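Local coordinates for copper homeostasis protein cutF (Escherichia coli, PDB 2Z4I) that takes part in copper homeostasis, activates the Cpx signalling pathway as an outer-membrane lipoprotein, and is required for efficient binding of stationary-phase cells to hydrophobic surfaces, at residues T39-F42 and T48-M51; K77-D82 and K87-A92; A140-C145 and L176-H181. The protein carries 1 engineered substitution. All coordinates share one frame; numbering follows the deposited sequence.

Contact 1. Residues T39-F42 and T48-M51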
ATOM      1  N   THR A  39      18.662  -9.994  -9.577  1.00 34.21           N
ATOM      2  CA  THR A  39      19.354 -11.270  -9.683  1.00 31.38           C
ATOM      3  C   THR A  39      18.837 -12.150 -10.804  1.00 31.44           C
ATOM      4  O   THR A  39      17.638 -12.212 -11.063  1.00 33.82           O
ATOM      5  CB  THR A  39      19.214 -12.015  -8.355  1.00 30.74           C
ATOM      6  OG1 THR A  39      19.772 -11.200  -7.316  1.00 31.93           O
ATOM      7  CG2 THR A  39      19.919 -13.358  -8.390  1.00 27.59           C
ATOM      8  N   SER A  40      19.737 -12.831 -11.494  1.00 30.64           N
ATOM      9  CA  SER A  40      19.299 -13.728 -12.554  1.00 31.18           C
ATOM     10  C   SER A  40      20.282 -14.869 -12.592  1.00 30.01           C
ATOM     11  O   SER A  40      21.492 -14.645 -12.685  1.00 29.03           O
ATOM     12  CB  SER A  40      19.247 -13.016 -13.907  1.00 31.87           C
ATOM     13  OG  SER A  40      20.492 -12.427 -14.211  1.00 35.11           O
ATOM     14  N   LEU A  41      19.747 -16.084 -12.483  1.00 28.58           N
ATOM     15  CA  LEU A  41      20.541 -17.305 -12.485  1.00 28.55           C
ATOM     16  C   LEU A  41      20.197 -18.098 -13.725  1.00 29.96           C
ATOM     17  O   LEU A  41      19.019 -18.262 -14.057  1.00 30.00           O
ATOM     18  CB  LEU A  41      20.240 -18.131 -11.234  1.00 25.99           C
ATOM     19  CG  LEU A  41      20.746 -19.574 -11.179  1.00 25.67           C
ATOM     20  CD1 LEU A  41      22.252 -19.624 -11.346  1.00 25.25           C
ATOM     21  CD2 LEU A  41      20.353 -20.186  -9.844  1.00 25.92           C
ATOM     22  N   PHE A  42      21.233 -18.581 -14.408  1.00 31.40           N
ATOM     23  CA  PHE A  42      21.066 -19.340 -15.638  1.00 32.37           C
ATOM     24  C   PHE A  42      21.698 -20.711 -15.527  1.00 35.10           C
ATOM     25  O   PHE A  42      22.921 -20.839 -15.362  1.00 35.22           O
ATOM     26  CB  PHE A  42      21.705 -18.586 -16.792  1.00 30.83           C
ATOM     27  CG  PHE A  42      21.065 -17.267 -17.074  1.00 30.01           C
ATOM     28  CD1 PHE A  42      20.106 -17.144 -18.066  1.00 31.83           C
ATOM     29  CD2 PHE A  42      21.403 -16.148 -16.337  1.00 29.98           C
ATOM     30  CE1 PHE A  42      19.493 -15.922 -18.319  1.00 30.78           C
ATOM     31  CE2 PHE A  42      20.790 -14.927 -16.584  1.00 31.91           C
ATOM     32  CZ  PHE A  42      19.834 -14.819 -17.579  1.00 31.15           C
ATOM     33  N   THR A  48      26.916 -26.048 -16.384  1.00 40.70           N
ATOM     34  CA  THR A  48      27.490 -24.811 -15.880  1.00 37.91           C
ATOM     35  C   THR A  48      26.370 -23.811 -15.665  1.00 35.21           C
ATOM     36  O   THR A  48      25.281 -23.952 -16.219  1.00 34.59           O
ATOM     37  CB  THR A  48      28.493 -24.227 -16.862  1.00 38.66           C
ATOM     38  OG1 THR A  48      27.915 -24.206 -18.174  1.00 40.57           O
ATOM     39  CG2 THR A  48      29.749 -25.065 -16.877  1.00 39.23           C
ATOM     40  N   TRP A  49      26.646 -22.808 -14.851  1.00 33.80           N
ATOM     41  CA  TRP A  49      25.676 -21.773 -14.545  1.00 32.90           C
ATOM     42  C   TRP A  49      26.375 -20.427 -14.567  1.00 34.56           C
ATOM     43  O   TRP A  49      27.598 -20.334 -14.463  1.00 32.76           O
ATOM     44  CB  TRP A  49      25.076 -21.982 -13.151  1.00 28.80           C
ATOM     45  CG  TRP A  49      26.108 -22.003 -12.041  1.00 26.22           C
ATOM     46  CD1 TRP A  49      26.827 -23.084 -11.609  1.00 25.14           C
ATOM     47  CD2 TRP A  49      26.548 -20.892 -11.248  1.00 22.39           C
ATOM     48  NE1 TRP A  49      27.684 -22.716 -10.601  1.00 23.33           N
ATOM     49  CE2 TRP A  49      27.532 -21.376 -10.357  1.00 22.62           C
ATOM     50  CE3 TRP A  49      26.208 -19.539 -11.203  1.00 21.56           C
ATOM     51  CZ2 TRP A  49      28.178 -20.550  -9.425  1.00 22.04           C
ATOM     52  CZ3 TRP A  49      26.852 -18.710 -10.272  1.00 20.12           C
ATOM     53  CH2 TRP A  49      27.824 -19.224  -9.399  1.00 20.39           C
ATOM     54  N   VAL A  50      25.575 -19.380 -14.690  1.00 37.62           N
ATOM     55  CA  VAL A  50      26.096 -18.027 -14.702  1.00 39.02           C
ATOM     56  C   VAL A  50      25.060 -17.212 -13.959  1.00 37.76           C
ATOM     57  O   VAL A  50      23.856 -17.364 -14.193  1.00 37.94           O
ATOM     58  CB  VAL A  50      26.261 -17.489 -16.155  1.00 40.59           C
ATOM     59  CG1 VAL A  50      24.897 -17.319 -16.810  1.00 39.87           C
ATOM     60  CG2 VAL A  50      27.031 -16.170 -16.137  1.00 41.08           C
HETATM   61  N   MSE A  51      25.527 -16.380 -13.039  1.00 37.14           N
HETATM   62  CA  MSE A  51      24.634 -15.544 -12.263  1.00 38.80           C
HETATM   63  C   MSE A  51      24.987 -14.084 -12.451  1.00 37.85           C
HETATM   64  O   MSE A  51      26.159 -13.726 -12.548  1.00 38.48           O
HETATM   65  CB  MSE A  51      24.721 -15.888 -10.785  1.00 42.01           C
HETATM   66  CG  MSE A  51      23.814 -15.031  -9.938  1.00 46.36           C
HETATM   67 SE   MSE A  51      23.715 -15.679  -8.140  1.00 57.47          SE
HETATM   68  CE  MSE A  51      22.491 -17.155  -8.460  1.00 50.00           C
TER
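Phe42 and Val50 form a hydrogen-bonded antiparallel pair, with Phe42 N donating to Val50 O at 2.9 Å and Val50 N to Phe42 O at 3.1 Å, while Leu41 and Met51 beside them make a non-hydrogen-bonded pair. On the face of Leu41 and Met51 the packing is apolar. Met51, a selenomethionine in this crystal, runs extended as far as SE and then bends (chi3 -78°), which brings its CE against Leu41 CB at 3.7 Å. Such an unbranched, flexible chain suits a place where it must reach over a neighbour. These segments are the two arms of a beta hairpin in the N-terminal barrel, whose sequence family belongs to the calycin clan. Leu41 also sets CD1 4.0 Å from CE3 of Trp49, meeting the indole obliquely, and touches Leu80 of strand 77-82. An alanine in place of Leu41 would probably strip the Met51 methyl of its contacts with the leucine branch and open a gap beside the Trp49 indole. On the other face Phe42 and Val50 point the same way, and Phe42 CB lies against Val50 CG1. Val50 O approaches the edge of the Phe42 ring, near its plane.

Contact 2. Residues K77-D82 and K87-A92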
ATOM      1  N   LYS A  77      17.098 -30.530  -4.226  1.00 56.29           N
ATOM      2  CA  LYS A  77      18.173 -29.611  -3.910  1.00 52.48           C
ATOM      3  C   LYS A  77      18.990 -29.302  -5.151  1.00 49.59           C
ATOM      4  O   LYS A  77      18.881 -29.979  -6.167  1.00 49.49           O
ATOM      5  CB  LYS A  77      19.078 -30.203  -2.826  1.00 52.02           C
ATOM      6  CG  LYS A  77      18.328 -30.739  -1.627  1.00 53.80           C
ATOM      7  CD  LYS A  77      17.552 -29.657  -0.906  1.00 57.47           C
ATOM      8  CE  LYS A  77      16.641 -30.255   0.173  1.00 61.77           C
ATOM      9  NZ  LYS A  77      17.359 -31.177   1.117  1.00 62.99           N
ATOM     10  N   LEU A  78      19.814 -28.269  -5.045  1.00 46.57           N
ATOM     11  CA  LEU A  78      20.672 -27.820  -6.127  1.00 41.57           C
ATOM     12  C   LEU A  78      21.891 -27.195  -5.455  1.00 39.35           C
ATOM     13  O   LEU A  78      21.763 -26.346  -4.576  1.00 40.17           O
ATOM     14  CB  LEU A  78      19.929 -26.777  -6.958  1.00 40.34           C
ATOM     15  CG  LEU A  78      20.544 -26.299  -8.269  1.00 40.50           C
ATOM     16  CD1 LEU A  78      20.516 -27.404  -9.293  1.00 39.51           C
ATOM     17  CD2 LEU A  78      19.756 -25.110  -8.781  1.00 41.80           C
ATOM     18  N   VAL A  79      23.074 -27.622  -5.855  1.00 36.87           N
ATOM     19  CA  VAL A  79      24.281 -27.090  -5.271  1.00 35.95           C
ATOM     20  C   VAL A  79      25.136 -26.413  -6.316  1.00 37.34           C
ATOM     21  O   VAL A  79      25.621 -27.056  -7.250  1.00 40.61           O
ATOM     22  CB  VAL A  79      25.096 -28.193  -4.629  1.00 35.10           C
ATOM     23  CG1 VAL A  79      26.399 -27.624  -4.116  1.00 35.55           C
ATOM     24  CG2 VAL A  79      24.303 -28.831  -3.512  1.00 33.48           C
ATOM     25  N   LEU A  80      25.327 -25.113  -6.160  1.00 37.07           N
ATOM     26  CA  LEU A  80      26.129 -24.347  -7.096  1.00 36.77           C
ATOM     27  C   LEU A  80      27.543 -24.129  -6.586  1.00 38.20           C
ATOM     28  O   LEU A  80      27.740 -23.500  -5.538  1.00 40.48           O
ATOM     29  CB  LEU A  80      25.483 -22.990  -7.353  1.00 35.87           C
ATOM     30  CG  LEU A  80      24.445 -22.885  -8.463  1.00 35.08           C
ATOM     31  CD1 LEU A  80      23.549 -24.096  -8.470  1.00 35.56           C
ATOM     32  CD2 LEU A  80      23.639 -21.614  -8.245  1.00 35.08           C
ATOM     33  N   THR A  81      28.516 -24.641  -7.334  1.00 37.46           N
ATOM     34  CA  THR A  81      29.935 -24.494  -7.012  1.00 37.17           C
ATOM     35  C   THR A  81      30.487 -23.480  -8.014  1.00 37.22           C
ATOM     36  O   THR A  81      30.520 -23.754  -9.220  1.00 35.84           O
ATOM     37  CB  THR A  81      30.687 -25.821  -7.204  1.00 38.34           C
ATOM     38  OG1 THR A  81      29.965 -26.876  -6.549  1.00 38.47           O
ATOM     39  CG2 THR A  81      32.106 -25.723  -6.637  1.00 34.85           C
ATOM     40  N   ASP A  82      30.922 -22.320  -7.520  1.00 37.19           N
ATOM     41  CA  ASP A  82      31.423 -21.271  -8.400  1.00 39.76           C
ATOM     42  C   ASP A  82      32.846 -21.462  -8.907  1.00 40.83           C
ATOM     43  O   ASP A  82      33.505 -22.455  -8.598  1.00 41.44           O
ATOM     44  CB  ASP A  82      31.270 -19.893  -7.739  1.00 40.28           C
ATOM     45  CG  ASP A  82      32.193 -19.692  -6.549  1.00 43.17           C
ATOM     46  OD1 ASP A  82      32.022 -18.676  -5.832  1.00 43.83           O
ATOM     47  OD2 ASP A  82      33.092 -20.530  -6.329  1.00 44.60           O
ATOM     48  N   LYS A  87      30.617 -22.841  -2.546  1.00 39.13           N
ATOM     49  CA  LYS A  87      29.276 -23.380  -2.773  1.00 39.28           C
ATOM     50  C   LYS A  87      28.104 -22.537  -2.225  1.00 37.04           C
ATOM     51  O   LYS A  87      28.278 -21.667  -1.367  1.00 35.33           O
ATOM     52  CB  LYS A  87      29.195 -24.807  -2.209  1.00 43.02           C
ATOM     53  CG  LYS A  87      30.197 -25.772  -2.824  1.00 48.81           C
ATOM     54  CD  LYS A  87      29.967 -27.223  -2.391  1.00 54.51           C
ATOM     55  CE  LYS A  87      30.870 -28.181  -3.213  1.00 59.29           C
ATOM     56  NZ  LYS A  87      30.566 -29.656  -3.060  1.00 59.95           N
ATOM     57  N   SER A  88      26.911 -22.801  -2.759  1.00 35.25           N
ATOM     58  CA  SER A  88      25.660 -22.138  -2.362  1.00 33.80           C
ATOM     59  C   SER A  88      24.537 -23.145  -2.655  1.00 33.08           C
ATOM     60  O   SER A  88      24.688 -24.015  -3.508  1.00 31.17           O
ATOM     61  CB  SER A  88      25.458 -20.834  -3.134  1.00 31.14           C
ATOM     62  OG  SER A  88      25.894 -20.971  -4.467  1.00 33.54           O
ATOM     63  N   TYR A  89      23.404 -23.026  -1.977  1.00 33.71           N
ATOM     64  CA  TYR A  89      22.378 -24.036  -2.148  1.00 33.42           C
ATOM     65  C   TYR A  89      20.981 -23.567  -2.404  1.00 34.87           C
ATOM     66  O   TYR A  89      20.548 -22.569  -1.844  1.00 37.54           O
ATOM     67  CB  TYR A  89      22.361 -24.909  -0.902  1.00 33.45           C
ATOM     68  CG  TYR A  89      23.732 -25.084  -0.286  1.00 32.21           C
ATOM     69  CD1 TYR A  89      24.311 -24.073   0.479  1.00 31.54           C
ATOM     70  CD2 TYR A  89      24.465 -26.247  -0.501  1.00 31.76           C
ATOM     71  CE1 TYR A  89      25.587 -24.226   1.014  1.00 32.09           C
ATOM     72  CE2 TYR A  89      25.736 -26.405   0.027  1.00 30.91           C
ATOM     73  CZ  TYR A  89      26.287 -25.400   0.781  1.00 31.76           C
ATOM     74  OH  TYR A  89      27.530 -25.590   1.327  1.00 33.89           O
ATOM     75  N   TYR A  90      20.259 -24.324  -3.224  1.00 34.71           N
ATOM     76  CA  TYR A  90      18.878 -23.997  -3.543  1.00 33.51           C
ATOM     77  C   TYR A  90      17.980 -25.229  -3.541  1.00 33.36           C
ATOM     78  O   TYR A  90      18.430 -26.348  -3.755  1.00 30.81           O
ATOM     79  CB  TYR A  90      18.780 -23.350  -4.921  1.00 32.82           C
ATOM     80  CG  TYR A  90      19.590 -22.105  -5.105  1.00 32.88           C
ATOM     81  CD1 TYR A  90      20.964 -22.170  -5.236  1.00 34.84           C
ATOM     82  CD2 TYR A  90      18.979 -20.860  -5.172  1.00 34.23           C
ATOM     83  CE1 TYR A  90      21.723 -21.028  -5.433  1.00 37.34           C
ATOM     84  CE2 TYR A  90      19.722 -19.711  -5.368  1.00 37.19           C
ATOM     85  CZ  TYR A  90      21.102 -19.801  -5.497  1.00 39.21           C
ATOM     86  OH  TYR A  90      21.868 -18.663  -5.665  1.00 41.95           O
ATOM     87  N   ARG A  91      16.699 -24.999  -3.299  1.00 35.23           N
ATOM     88  CA  ARG A  91      15.696 -26.050  -3.313  1.00 39.28           C
ATOM     89  C   ARG A  91      14.670 -25.540  -4.309  1.00 40.61           C
ATOM     90  O   ARG A  91      14.072 -24.486  -4.091  1.00 41.36           O
ATOM     91  CB  ARG A  91      15.047 -26.192  -1.941  1.00 41.69           C
ATOM     92  CG  ARG A  91      13.850 -27.131  -1.916  1.00 47.99           C
ATOM     93  CD  ARG A  91      13.404 -27.431  -0.487  1.00 55.02           C
ATOM     94  NE  ARG A  91      12.951 -26.225   0.211  1.00 60.92           N
ATOM     95  CZ  ARG A  91      12.793 -26.131   1.532  1.00 62.23           C
ATOM     96  NH1 ARG A  91      13.052 -27.178   2.314  1.00 61.50           N
ATOM     97  NH2 ARG A  91      12.378 -24.985   2.071  1.00 61.79           N
ATOM     98  N   ALA A  92      14.459 -26.258  -5.401  1.00 41.61           N
ATOM     99  CA  ALA A  92      13.494 -25.784  -6.384  1.00 44.69           C
ATOM    100  C   ALA A  92      12.081 -26.335  -6.174  1.00 46.66           C
ATOM    101  O   ALA A  92      11.797 -27.462  -6.551  1.00 49.15           O
ATOM    102  CB  ALA A  92      13.985 -26.117  -7.781  1.00 43.89           C
TER
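Lys77 and Arg91 begin the pairing as non-hydrogen-bonded partners, their aliphatic parts coming together at Lys77 CE and Arg91 CD, 4.3 Å apart. Long chains of this kind can lie on the outer surface while their charged ends reach away; that of Arg91 forms a salt bridge through NH2 with Glu98. At Leu78 the side chain turns to the buried face, where its CB meets Tyr90 CB. Leu78 O accepts Tyr90 N at 2.9 Å in a nearly straight bond of 165°, whereas the return bond from Leu78 N is weak. Val79 returns to the outer face: CG2 approaches Tyr89 CD2 at 4.0 Å, at the edge of the ring and near its plane, and CG1 meets Lys87 CD where the two side chains cross. The alternation is that of an antiparallel beta hairpin, here two consecutive strands of the N-terminal barrel, with Leu78, Leu80 and Tyr90 buried. Leu80 N donates to Ser88 O at 2.9 Å. Leu80 CD2 comes obliquely to Tyr90 CE1 at 3.5 Å, the two side chains crossing at about a right angle, so that a branched aliphatic group packs against the phenol ring. Leu80 also touches Trp49 and Trp71. Leu80 O takes weak bonds from both N and OG of Ser88, whose chi1 of 38° turns the hydroxyl back to the partner strand. Thr81, outward again, lies alongside Lys87, with OG1 3.7 Å from CE.

Contact 3. Residues A140-C145 and L176-H181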
ATOM      1  N   ALA A 140     -22.286  25.568   5.794  1.00 41.65           N
ATOM      2  CA  ALA A 140     -22.697  24.249   6.220  1.00 39.45           C
ATOM      3  C   ALA A 140     -21.646  23.714   7.164  1.00 38.31           C
ATOM      4  O   ALA A 140     -20.462  23.881   6.916  1.00 38.70           O
ATOM      5  CB  ALA A 140     -22.831  23.331   5.028  1.00 39.08           C
ATOM      6  N   THR A 141     -22.082  23.110   8.263  1.00 37.73           N
ATOM      7  CA  THR A 141     -21.169  22.493   9.216  1.00 39.11           C
ATOM      8  C   THR A 141     -21.654  21.066   9.415  1.00 38.39           C
ATOM      9  O   THR A 141     -22.805  20.757   9.137  1.00 39.16           O
ATOM     10  CB  THR A 141     -21.144  23.213  10.570  1.00 39.01           C
ATOM     11  OG1 THR A 141     -22.475  23.562  10.952  1.00 43.39           O
ATOM     12  CG2 THR A 141     -20.297  24.464  10.489  1.00 41.08           C
ATOM     13  N   PHE A 142     -20.771  20.199   9.885  1.00 38.70           N
ATOM     14  CA  PHE A 142     -21.100  18.796  10.095  1.00 37.30           C
ATOM     15  C   PHE A 142     -20.389  18.335  11.350  1.00 38.52           C
ATOM     16  O   PHE A 142     -19.162  18.192  11.365  1.00 37.29           O
ATOM     17  CB  PHE A 142     -20.625  17.995   8.876  1.00 36.42           C
ATOM     18  CG  PHE A 142     -20.865  16.505   8.954  1.00 33.44           C
ATOM     19  CD1 PHE A 142     -19.970  15.675   9.607  1.00 32.35           C
ATOM     20  CD2 PHE A 142     -21.929  15.926   8.276  1.00 33.36           C
ATOM     21  CE1 PHE A 142     -20.116  14.287   9.575  1.00 32.29           C
ATOM     22  CE2 PHE A 142     -22.088  14.537   8.240  1.00 33.56           C
ATOM     23  CZ  PHE A 142     -21.179  13.716   8.888  1.00 31.95           C
ATOM     24  N   THR A 143     -21.153  18.152  12.421  1.00 40.51           N
ATOM     25  CA  THR A 143     -20.567  17.667  13.662  1.00 42.83           C
ATOM     26  C   THR A 143     -20.588  16.145  13.535  1.00 44.12           C
ATOM     27  O   THR A 143     -21.652  15.521  13.494  1.00 44.14           O
ATOM     28  CB  THR A 143     -21.371  18.122  14.878  1.00 42.42           C
ATOM     29  OG1 THR A 143     -21.339  19.554  14.956  1.00 41.48           O
ATOM     30  CG2 THR A 143     -20.767  17.536  16.145  1.00 41.90           C
ATOM     31  N   ASP A 144     -19.396  15.566  13.437  1.00 45.62           N
ATOM     32  CA  ASP A 144     -19.238  14.136  13.240  1.00 46.89           C
ATOM     33  C   ASP A 144     -19.512  13.276  14.460  1.00 47.26           C
ATOM     34  O   ASP A 144     -18.844  13.402  15.482  1.00 47.22           O
ATOM     35  CB  ASP A 144     -17.838  13.869  12.696  1.00 47.86           C
ATOM     36  CG  ASP A 144     -17.518  12.400  12.616  1.00 50.37           C
ATOM     37  OD1 ASP A 144     -16.955  11.873  13.598  1.00 52.45           O
ATOM     38  OD2 ASP A 144     -17.839  11.773  11.583  1.00 49.79           O
ATOM     39  N   CYS A 145     -20.498  12.391  14.333  1.00 48.78           N
ATOM     40  CA  CYS A 145     -20.884  11.499  15.421  1.00 51.06           C
ATOM     41  C   CYS A 145     -19.685  10.766  16.003  1.00 51.05           C
ATOM     42  O   CYS A 145     -19.520  10.696  17.217  1.00 51.70           O
ATOM     43  CB  CYS A 145     -21.906  10.455  14.947  1.00 53.53           C
ATOM     44  SG  CYS A 145     -23.619  11.021  14.612  1.00 58.90           S
ATOM     45  N   LEU A 176     -27.113  13.175   9.392  1.00 42.03           N
ATOM     46  CA  LEU A 176     -26.905  12.955   7.967  1.00 40.09           C
ATOM     47  C   LEU A 176     -25.868  11.879   7.779  1.00 39.17           C
ATOM     48  O   LEU A 176     -24.893  11.814   8.526  1.00 41.18           O
ATOM     49  CB  LEU A 176     -26.420  14.259   7.312  1.00 39.93           C
ATOM     50  CG  LEU A 176     -26.271  14.473   5.794  1.00 40.90           C
ATOM     51  CD1 LEU A 176     -24.827  14.841   5.474  1.00 39.35           C
ATOM     52  CD2 LEU A 176     -26.711  13.244   5.015  1.00 38.66           C
ATOM     53  N   SER A 177     -26.089  11.025   6.788  1.00 38.13           N
ATOM     54  CA  SER A 177     -25.152   9.961   6.453  1.00 37.01           C
ATOM     55  C   SER A 177     -24.720  10.210   5.014  1.00 37.05           C
ATOM     56  O   SER A 177     -25.508  10.040   4.087  1.00 36.89           O
ATOM     57  CB  SER A 177     -25.829   8.599   6.540  1.00 38.76           C
ATOM     58  OG  SER A 177     -24.978   7.590   6.028  1.00 39.62           O
ATOM     59  N   VAL A 178     -23.475  10.614   4.809  1.00 35.89           N
ATOM     60  CA  VAL A 178     -23.036  10.891   3.454  1.00 34.82           C
ATOM     61  C   VAL A 178     -21.635  10.382   3.218  1.00 36.61           C
ATOM     62  O   VAL A 178     -20.876  10.183   4.171  1.00 38.86           O
ATOM     63  CB  VAL A 178     -23.053  12.414   3.180  1.00 32.11           C
ATOM     64  CG1 VAL A 178     -22.024  13.098   4.051  1.00 29.99           C
ATOM     65  CG2 VAL A 178     -22.781  12.694   1.714  1.00 30.45           C
ATOM     66  N   GLU A 179     -21.302  10.158   1.950  1.00 36.19           N
ATOM     67  CA  GLU A 179     -19.963   9.732   1.585  1.00 36.47           C
ATOM     68  C   GLU A 179     -19.223  11.016   1.277  1.00 35.95           C
ATOM     69  O   GLU A 179     -19.808  11.946   0.737  1.00 35.57           O
ATOM     70  CB  GLU A 179     -19.984   8.847   0.346  1.00 37.03           C
ATOM     71  CG  GLU A 179     -20.230   7.388   0.656  1.00 39.72           C
ATOM     72  CD  GLU A 179     -20.139   6.516  -0.578  1.00 42.68           C
ATOM     73  OE1 GLU A 179     -19.125   6.606  -1.310  1.00 42.23           O
ATOM     74  OE2 GLU A 179     -21.083   5.732  -0.811  1.00 43.88           O
ATOM     75  N   GLY A 180     -17.950  11.083   1.634  1.00 35.06           N
ATOM     76  CA  GLY A 180     -17.200  12.289   1.361  1.00 35.60           C
ATOM     77  C   GLY A 180     -15.737  12.171   1.711  1.00 35.69           C
ATOM     78  O   GLY A 180     -15.320  11.197   2.331  1.00 36.10           O
ATOM     79  N   HIS A 181     -14.952  13.157   1.300  1.00 35.49           N
ATOM     80  CA  HIS A 181     -13.522  13.170   1.588  1.00 36.06           C
ATOM     81  C   HIS A 181     -13.131  14.579   1.997  1.00 36.25           C
ATOM     82  O   HIS A 181     -13.870  15.529   1.748  1.00 36.88           O
ATOM     83  CB  HIS A 181     -12.723  12.757   0.351  1.00 37.85           C
ATOM     84  CG  HIS A 181     -13.042  13.565  -0.867  1.00 38.76           C
ATOM     85  ND1 HIS A 181     -14.191  13.378  -1.604  1.00 39.22           N
ATOM     86  CD2 HIS A 181     -12.378  14.586  -1.458  1.00 37.63           C
ATOM     87  CE1 HIS A 181     -14.222  14.249  -2.597  1.00 37.36           C
ATOM     88  NE2 HIS A 181     -13.133  14.993  -2.531  1.00 37.20           N
TER
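Phe142 and Leu176 come from strands that are not hydrogen-bonded to each other, and their CA atoms, 8.5 Å apart, are the nearest CA pair of the two segments. Segments 140-145 and 176-181 belong to the C-terminal OB domain, a small, strongly curved beta barrel. In its sheet, strands 140-144 and 174-185 both pair with strand 127-135, so this contact reaches across the barrel interior and is made by side chains alone. Between the two segments in sequence come strand 150-152 and helix 157-167, the helix placed before the fourth main strand as in other OB folds.

The CB of Phe142 and that of Leu176 each point toward the other segment. With CG of Phe142 opposite its backbone N (chi1 179°), the ring extends into the core and presents its CE2 corner. There CD1 of Leu176 arrives at 3.9 Å, at the ring edge and near its plane, the two side chains crossing at about a right angle. Val178, two residues further along the same strand, brings CG1 obliquely to the same CE2 at a looser 4.4 Å. Aromatic and branched aliphatic residues suit this buried place: a flat ring spans the distance between two strands that do not pair with each other, and a methyl of Leu176 meets its edge, while Val178 comes obliquely. Phe142 is packed further by Phe151, Val153 and Leu129, and Leu176 by Phe205.

Ser177 points away from the contact, and its OG bonds to Arg130 NH1, on strand 127-135, within a region that could contain a copper-binding motif. Just past strand 140-144, Cys145 forms a disulfide with Cys211, joining this end of the barrel to the C-terminal tail. Within the first segment, Asp144 OD2 lies in the plane of the Phe142 ring, at its edge.

Overall arrangement
From the N terminus, contact 1 closes a short hairpin, and contact 2 closes a second one after the first is complete; contact 3 closes a longer loop of 30 residues. The three follow in series, and none crosses or encloses another. Contacts 1 and 2 belong to one antiparallel sheet, their centres about 11 Å apart, and meet inside the N-terminal barrel, where Met51 touches Tyr90 and Trp49 reaches Thr81 and Asp82. Contact 3 joins strands 140-144 and 174-185 across the interior of the C-terminal OB barrel, its centre about 59 Å from that of contact 1, beyond a flexible linker. In the crystal each N-terminal domain interacts with another subunit's C-terminal domain, a domain swap.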